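Local coordinates for beta-lactamase II (Erythrobacter litoralis, PDB 6V72), which probably hydrolyses the amide bond of beta-lactam antibiotics as a zinc-dependent class B enzyme, giving substituted beta-amino acids, at residues 37-51 against 66-78. Sequence-based numbering, arbitrary orientation. Where two conformers were deposited one is given.
Sequences HTTYLDLMGFGPIPS and DTAWTDEQTEQIV. With CA (calcium ion), chain C; FMT (formic acid), chain J.
The indole of Trp69 is clasped between side chains of the two hairpin strands: Leu41 CB sits over one face, 3.5 Å from the centroid of the five-membered ring, and Ser51 CB over the opposite face. In Leu41, chi1 179° and chi2 80° together set CD2 over the six-membered ring, 3.8 Å from Trp69 CE3. The pyrrole N-H fixes the ring's rotation: Trp69 NE1 donates to Ile49 O at 3.1 Å, on the other face of that carbonyl from Leu41 N, and more weakly to Thr39 O. Next to it, the end of the Gln73 side chain meets Thr39 from the opposite direction, OE1 3.4 Å from Thr39 CB, and NE2 makes a weak bond to Tyr40 O; Glu24 takes the same amide group. At the buried end Ile77 CD1 stands over the His37 ring, 3.5 Å from its centroid, while His37 NE2 gives a weak bond to Asp66 O at the ring edge, Val65 O being a second acceptor. Packing slackens toward the indole's far rim, where solvent-exposed Ile49 keeps CG2 4.1 Å from Trp69 CZ2; the hairpin turn beyond makes no contact with 66-78. On the helix's outer side Glu72 and Glu75 bind calcium. Thr70 and Gln73 form a capping box that starts this helix. Trp69 and Ser51 lie beside His226, a zinc ligand of this enzyme although no zinc is bound to this chain, and Pro50 O accepts from its ND1; the hairpin is consistent with the flap bordering the active site of class B1 metallo-beta-lactamases.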
loop_
_atom_site.group_PDB
_atom_site.type_symbol
_atom_site.label_atom_id
_atom_site.label_comp_id
_atom_site.label_asym_id
_atom_site.label_seq_id
_atom_site.Cartn_x
_atom_site.Cartn_y
_atom_site.Cartn_z
ATOM N N HIS A 37 -16.937 5.908 -16.890
ATOM C CA HIS A 37 -17.315 4.512 -16.752
ATOM C C HIS A 37 -16.688 3.949 -15.489
ATOM O O HIS A 37 -15.511 4.198 -15.200
ATOM C CB HIS A 37 -16.944 3.663 -17.988
ATOM C CG HIS A 37 -15.478 3.605 -18.345
ATOM N ND1 HIS A 37 -14.597 2.721 -17.749
ATOM C CD2 HIS A 37 -14.773 4.237 -19.318
ATOM C CE1 HIS A 37 -13.401 2.862 -18.294
ATOM N NE2 HIS A 37 -13.483 3.766 -19.257
ATOM N N THR A 38 -17.476 3.181 -14.745
ATOM C CA THR A 38 -17.007 2.533 -13.527
ATOM C C THR A 38 -17.358 1.059 -13.581
ATOM O O THR A 38 -18.503 0.696 -13.886
ATOM C CB THR A 38 -17.624 3.172 -12.278
ATOM O OG1 THR A 38 -17.286 4.559 -12.257
ATOM C CG2 THR A 38 -17.105 2.506 -10.987
ATOM N N THR A 39 -16.380 0.219 -13.263
ATOM C CA THR A 39 -16.599 -1.208 -13.123
ATOM C C THR A 39 -15.951 -1.690 -11.835
ATOM O O THR A 39 -15.109 -1.012 -11.242
ATOM C CB THR A 39 -16.040 -1.984 -14.317
ATOM O OG1 THR A 39 -14.675 -1.597 -14.558
ATOM C CG2 THR A 39 -16.902 -1.768 -15.575
ATOM N N TYR A 40 -16.334 -2.883 -11.412
ATOM C CA TYR A 40 -15.928 -3.369 -10.102
ATOM C C TYR A 40 -15.279 -4.735 -10.215
ATOM O O TYR A 40 -15.624 -5.559 -11.072
ATOM C CB TYR A 40 -17.113 -3.452 -9.115
ATOM C CG TYR A 40 -17.722 -2.103 -8.857
ATOM C CD1 TYR A 40 -18.722 -1.598 -9.687
ATOM C CD2 TYR A 40 -17.270 -1.302 -7.813
ATOM C CE1 TYR A 40 -19.267 -0.349 -9.465
ATOM C CE2 TYR A 40 -17.814 -0.050 -7.582
ATOM C CZ TYR A 40 -18.811 0.421 -8.411
ATOM O OH TYR A 40 -19.361 1.668 -8.196
ATOM N N LEU A 41 -14.332 -4.963 -9.321
ATOM C CA LEU A 41 -13.675 -6.248 -9.229
ATOM C C LEU A 41 -13.690 -6.673 -7.775
ATOM O O LEU A 41 -13.374 -5.874 -6.890
ATOM C CB LEU A 41 -12.250 -6.147 -9.765
ATOM C CG LEU A 41 -11.482 -7.446 -9.679
ATOM C CD1 LEU A 41 -11.920 -8.297 -10.853
ATOM C CD2 LEU A 41 -10.015 -7.143 -9.776
ATOM N N ASP A 42 -14.066 -7.922 -7.533
ATOM C CA ASP A 42 -14.028 -8.524 -6.206
ATOM C C ASP A 42 -13.390 -9.910 -6.346
ATOM O O ASP A 42 -14.064 -10.931 -6.206
ATOM C CB ASP A 42 -15.430 -8.608 -5.606
ATOM C CG ASP A 42 -15.410 -8.922 -4.130
ATOM O OD1 ASP A 42 -16.488 -8.864 -3.496
ATOM O OD2 ASP A 42 -14.317 -9.208 -3.602
ATOM N N LEU A 43 -12.082 -9.939 -6.633
ATOM C CA LEU A 43 -11.449 -11.200 -7.024
ATOM C C LEU A 43 -11.278 -12.148 -5.840
ATOM O O LEU A 43 -11.532 -13.352 -5.966
ATOM C CB LEU A 43 -10.095 -10.940 -7.691
ATOM C CG LEU A 43 -10.125 -10.779 -9.214
ATOM C CD1 LEU A 43 -8.732 -10.873 -9.831
ATOM C CD2 LEU A 43 -11.089 -11.776 -9.860
HETATM N N MSE A 44 -10.837 -11.644 -4.693
HETATM C CA MSE A 44 -10.576 -12.534 -3.567
HETATM C C MSE A 44 -11.712 -12.531 -2.552
HETATM O O MSE A 44 -11.604 -13.132 -1.484
HETATM C CB MSE A 44 -9.249 -12.166 -2.897
HETATM C CG MSE A 44 -8.077 -12.151 -3.863
HETATM SE SE MSE A 44 -7.291 -13.940 -4.072
HETATM C CE MSE A 44 -7.254 -14.517 -2.221
ATOM N N GLY A 45 -12.811 -11.870 -2.901
ATOM C CA GLY A 45 -13.972 -11.823 -2.042
ATOM C C GLY A 45 -13.946 -10.754 -0.974
ATOM O O GLY A 45 -14.819 -10.760 -0.100
ATOM N N PHE A 46 -12.986 -9.827 -1.022
ATOM C CA PHE A 46 -12.825 -8.841 0.041
ATOM C C PHE A 46 -13.732 -7.626 -0.122
ATOM O O PHE A 46 -13.797 -6.797 0.793
ATOM C CB PHE A 46 -11.368 -8.372 0.110
ATOM C CG PHE A 46 -10.367 -9.487 0.237
ATOM C CD1 PHE A 46 -10.715 -10.701 0.808
ATOM C CD2 PHE A 46 -9.067 -9.312 -0.205
ATOM C CE1 PHE A 46 -9.782 -11.727 0.928
ATOM C CE2 PHE A 46 -8.130 -10.332 -0.085
ATOM C CZ PHE A 46 -8.487 -11.540 0.483
ATOM N N GLY A 47 -14.422 -7.493 -1.250
ATOM C CA GLY A 47 -15.283 -6.361 -1.489
ATOM C C GLY A 47 -15.010 -5.762 -2.851
ATOM O O GLY A 47 -13.887 -5.822 -3.357
ATOM N N PRO A 48 -16.031 -5.179 -3.479
ATOM C CA PRO A 48 -15.851 -4.656 -4.845
ATOM C C PRO A 48 -15.039 -3.367 -4.850
ATOM O O PRO A 48 -15.349 -2.423 -4.122
ATOM C CB PRO A 48 -17.289 -4.415 -5.327
ATOM C CG PRO A 48 -18.071 -4.174 -4.056
ATOM C CD PRO A 48 -17.424 -5.052 -3.007
ATOM N N ILE A 49 -14.012 -3.332 -5.690
ATOM C CA ILE A 49 -13.127 -2.179 -5.850
ATOM C C ILE A 49 -13.442 -1.528 -7.190
ATOM O O ILE A 49 -13.485 -2.227 -8.209
ATOM C CB ILE A 49 -11.642 -2.582 -5.789
ATOM C CG1 ILE A 49 -11.324 -3.283 -4.464
ATOM C CG2 ILE A 49 -10.736 -1.361 -6.000
ATOM C CD1 ILE A 49 -9.847 -3.304 -4.135
ATOM N N PRO A 50 -13.659 -0.218 -7.239
ATOM C CA PRO A 50 -13.969 0.420 -8.518
ATOM C C PRO A 50 -12.730 0.686 -9.356
ATOM O O PRO A 50 -11.637 0.929 -8.843
ATOM C CB PRO A 50 -14.615 1.748 -8.097
ATOM C CG PRO A 50 -13.900 2.067 -6.775
ATOM C CD PRO A 50 -13.705 0.731 -6.104
ATOM N N SER A 51 -12.926 0.627 -10.673
ATOM C CA SER A 51 -11.993 1.193 -11.635
ATOM C C SER A 51 -12.775 2.151 -12.517
ATOM O O SER A 51 -13.848 1.783 -13.025
ATOM C CB SER A 51 -11.299 0.102 -12.476
ATOM O OG SER A 51 -10.314 0.688 -13.323
ATOM N N ASP A 66 -8.887 4.608 -20.726
ATOM C CA ASP A 66 -8.717 3.388 -19.934
ATOM C C ASP A 66 -9.787 2.331 -20.201
ATOM O O ASP A 66 -10.943 2.633 -20.532
ATOM C CB ASP A 66 -8.617 3.709 -18.435
ATOM C CG ASP A 66 -7.234 4.236 -18.071
ATOM O OD1 ASP A 66 -6.269 3.839 -18.762
ATOM O OD2 ASP A 66 -7.094 5.034 -17.120
ATOM N N THR A 67 -9.382 1.076 -20.080
ATOM C CA THR A 67 -10.319 -0.024 -20.182
ATOM C C THR A 67 -11.000 -0.252 -18.831
ATOM O O THR A 67 -10.650 0.356 -17.813
ATOM C CB THR A 67 -9.608 -1.297 -20.636
ATOM O OG1 THR A 67 -8.725 -1.744 -19.606
ATOM C CG2 THR A 67 -8.820 -1.075 -21.941
ATOM N N ALA A 68 -11.998 -1.130 -18.830
ATOM C CA ALA A 68 -12.557 -1.629 -17.582
ATOM C C ALA A 68 -11.650 -2.711 -17.008
ATOM O O ALA A 68 -10.594 -3.016 -17.559
ATOM C CB ALA A 68 -13.964 -2.167 -17.813
ATOM N N TRP A 69 -12.066 -3.305 -15.882
ATOM C CA TRP A 69 -11.271 -4.370 -15.283
ATOM C C TRP A 69 -11.110 -5.549 -16.233
ATOM O O TRP A 69 -10.060 -6.201 -16.251
ATOM C CB TRP A 69 -11.912 -4.870 -13.994
ATOM C CG TRP A 69 -11.784 -4.001 -12.770
ATOM C CD1 TRP A 69 -12.790 -3.323 -12.148
ATOM C CD2 TRP A 69 -10.611 -3.793 -11.967
ATOM N NE1 TRP A 69 -12.322 -2.688 -11.029
ATOM C CE2 TRP A 69 -10.988 -2.958 -10.890
ATOM C CE3 TRP A 69 -9.286 -4.219 -12.056
ATOM C CZ2 TRP A 69 -10.085 -2.538 -9.918
ATOM C CZ3 TRP A 69 -8.393 -3.807 -11.080
ATOM C CH2 TRP A 69 -8.797 -2.971 -10.038
ATOM N N THR A 70 -12.151 -5.872 -17.004
ATOM C CA THR A 70 -12.141 -7.110 -17.778
ATOM C C THR A 70 -12.450 -6.831 -19.241
ATOM O O THR A 70 -12.979 -5.770 -19.594
ATOM C CB THR A 70 -13.149 -8.138 -17.247
ATOM O OG1 THR A 70 -14.480 -7.681 -17.486
ATOM C CG2 THR A 70 -12.957 -8.361 -15.758
ATOM N N ASP A 71 -12.111 -7.815 -20.082
ATOM C CA ASP A 71 -12.513 -7.797 -21.489
ATOM C C ASP A 71 -14.023 -7.686 -21.642
ATOM O O ASP A 71 -14.511 -6.881 -22.445
ATOM C CB ASP A 71 -11.995 -9.041 -22.222
ATOM C CG ASP A 71 -12.090 -10.350 -21.395
ATOM O OD1 ASP A 71 -12.877 -10.477 -20.413
ATOM O OD2 ASP A 71 -11.347 -11.286 -21.763
ATOM N N GLU A 72 -14.783 -8.486 -20.888
ATOM C CA GLU A 72 -16.236 -8.461 -21.049
ATOM C C GLU A 72 -16.806 -7.093 -20.692
ATOM O O GLU A 72 -17.723 -6.590 -21.356
ATOM C CB GLU A 72 -16.892 -9.540 -20.186
ATOM C CG GLU A 72 -16.530 -10.940 -20.599
ATOM C CD GLU A 72 -16.873 -11.189 -22.052
ATOM O OE1 GLU A 72 -18.055 -10.992 -22.427
ATOM O OE2 GLU A 72 -15.952 -11.533 -22.817
ATOM N N GLN A 73 -16.269 -6.472 -19.646
ATOM C CA GLN A 73 -16.750 -5.146 -19.297
ATOM C C GLN A 73 -16.338 -4.131 -20.351
ATOM O O GLN A 73 -17.096 -3.201 -20.661
ATOM C CB GLN A 73 -16.211 -4.730 -17.928
ATOM C CG GLN A 73 -16.806 -5.480 -16.748
ATOM C CD GLN A 73 -15.911 -5.385 -15.523
ATOM O OE1 GLN A 73 -14.783 -4.893 -15.597
ATOM N NE2 GLN A 73 -16.419 -5.839 -14.381
ATOM N N THR A 74 -15.118 -4.261 -20.868
ATOM C CA THR A 74 -14.662 -3.313 -21.871
ATOM C C THR A 74 -15.520 -3.422 -23.126
ATOM O O THR A 74 -15.880 -2.409 -23.738
ATOM C CB THR A 74 -13.180 -3.553 -22.167
ATOM O OG1 THR A 74 -12.444 -3.364 -20.947
ATOM C CG2 THR A 74 -12.654 -2.564 -23.186
ATOM N N GLU A 75 -15.910 -4.646 -23.483
ATOM C CA GLU A 75 -16.830 -4.834 -24.603
ATOM C C GLU A 75 -18.149 -4.103 -24.353
ATOM O O GLU A 75 -18.753 -3.546 -25.286
ATOM C CB GLU A 75 -17.081 -6.340 -24.828
ATOM C CG GLU A 75 -15.883 -7.082 -25.381
ATOM C CD GLU A 75 -15.963 -8.601 -25.197
ATOM O OE1 GLU A 75 -17.003 -9.115 -24.745
ATOM O OE2 GLU A 75 -14.964 -9.281 -25.475
ATOM N N GLN A 76 -18.609 -4.082 -23.099
ATOM C CA GLN A 76 -19.860 -3.386 -22.810
ATOM C C GLN A 76 -19.715 -1.881 -22.974
ATOM O O GLN A 76 -20.645 -1.223 -23.444
ATOM C CB GLN A 76 -20.360 -3.747 -21.412
ATOM C CG GLN A 76 -20.831 -5.192 -21.375
ATOM C CD GLN A 76 -21.337 -5.651 -20.027
ATOM O OE1 GLN A 76 -20.978 -5.102 -18.991
ATOM N NE2 GLN A 76 -22.186 -6.690 -20.041
ATOM N N ILE A 77 -18.557 -1.309 -22.605
ATOM C CA ILE A 77 -18.351 0.121 -22.837
ATOM C C ILE A 77 -18.403 0.424 -24.325
ATOM O O ILE A 77 -19.046 1.387 -24.760
ATOM C CB ILE A 77 -17.018 0.590 -22.223
ATOM C CG1 ILE A 77 -17.001 0.371 -20.720
ATOM C CG2 ILE A 77 -16.798 2.069 -22.506
ATOM C CD1 ILE A 77 -15.598 0.536 -20.111
ATOM N N VAL A 78 -17.724 -0.402 -25.130
ATOM C CA VAL A 78 -17.710 -0.201 -26.573
ATOM C C VAL A 78 -19.123 -0.302 -27.133
ATOM O O VAL A 78 -19.523 0.476 -28.010
ATOM C CB VAL A 78 -16.743 -1.215 -27.222
ATOM C CG1 VAL A 78 -16.840 -1.171 -28.746
ATOM C CG2 VAL A 78 -15.294 -0.913 -26.774
HETATM CA CA CA C . -19.138 -10.051 -24.332
HETATM C C FMT J . -16.104 5.837 -8.210
HETATM O O1 FMT J . -15.006 5.319 -8.040
HETATM O O2 FMT J . -16.777 5.728 -9.230
HETATM O O HOH W 1 -11.415 1.496 -15.527
HETATM O O HOH W 2 -19.494 -8.115 -22.986
HETATM O O HOH W 3 -19.675 -9.064 -26.367
#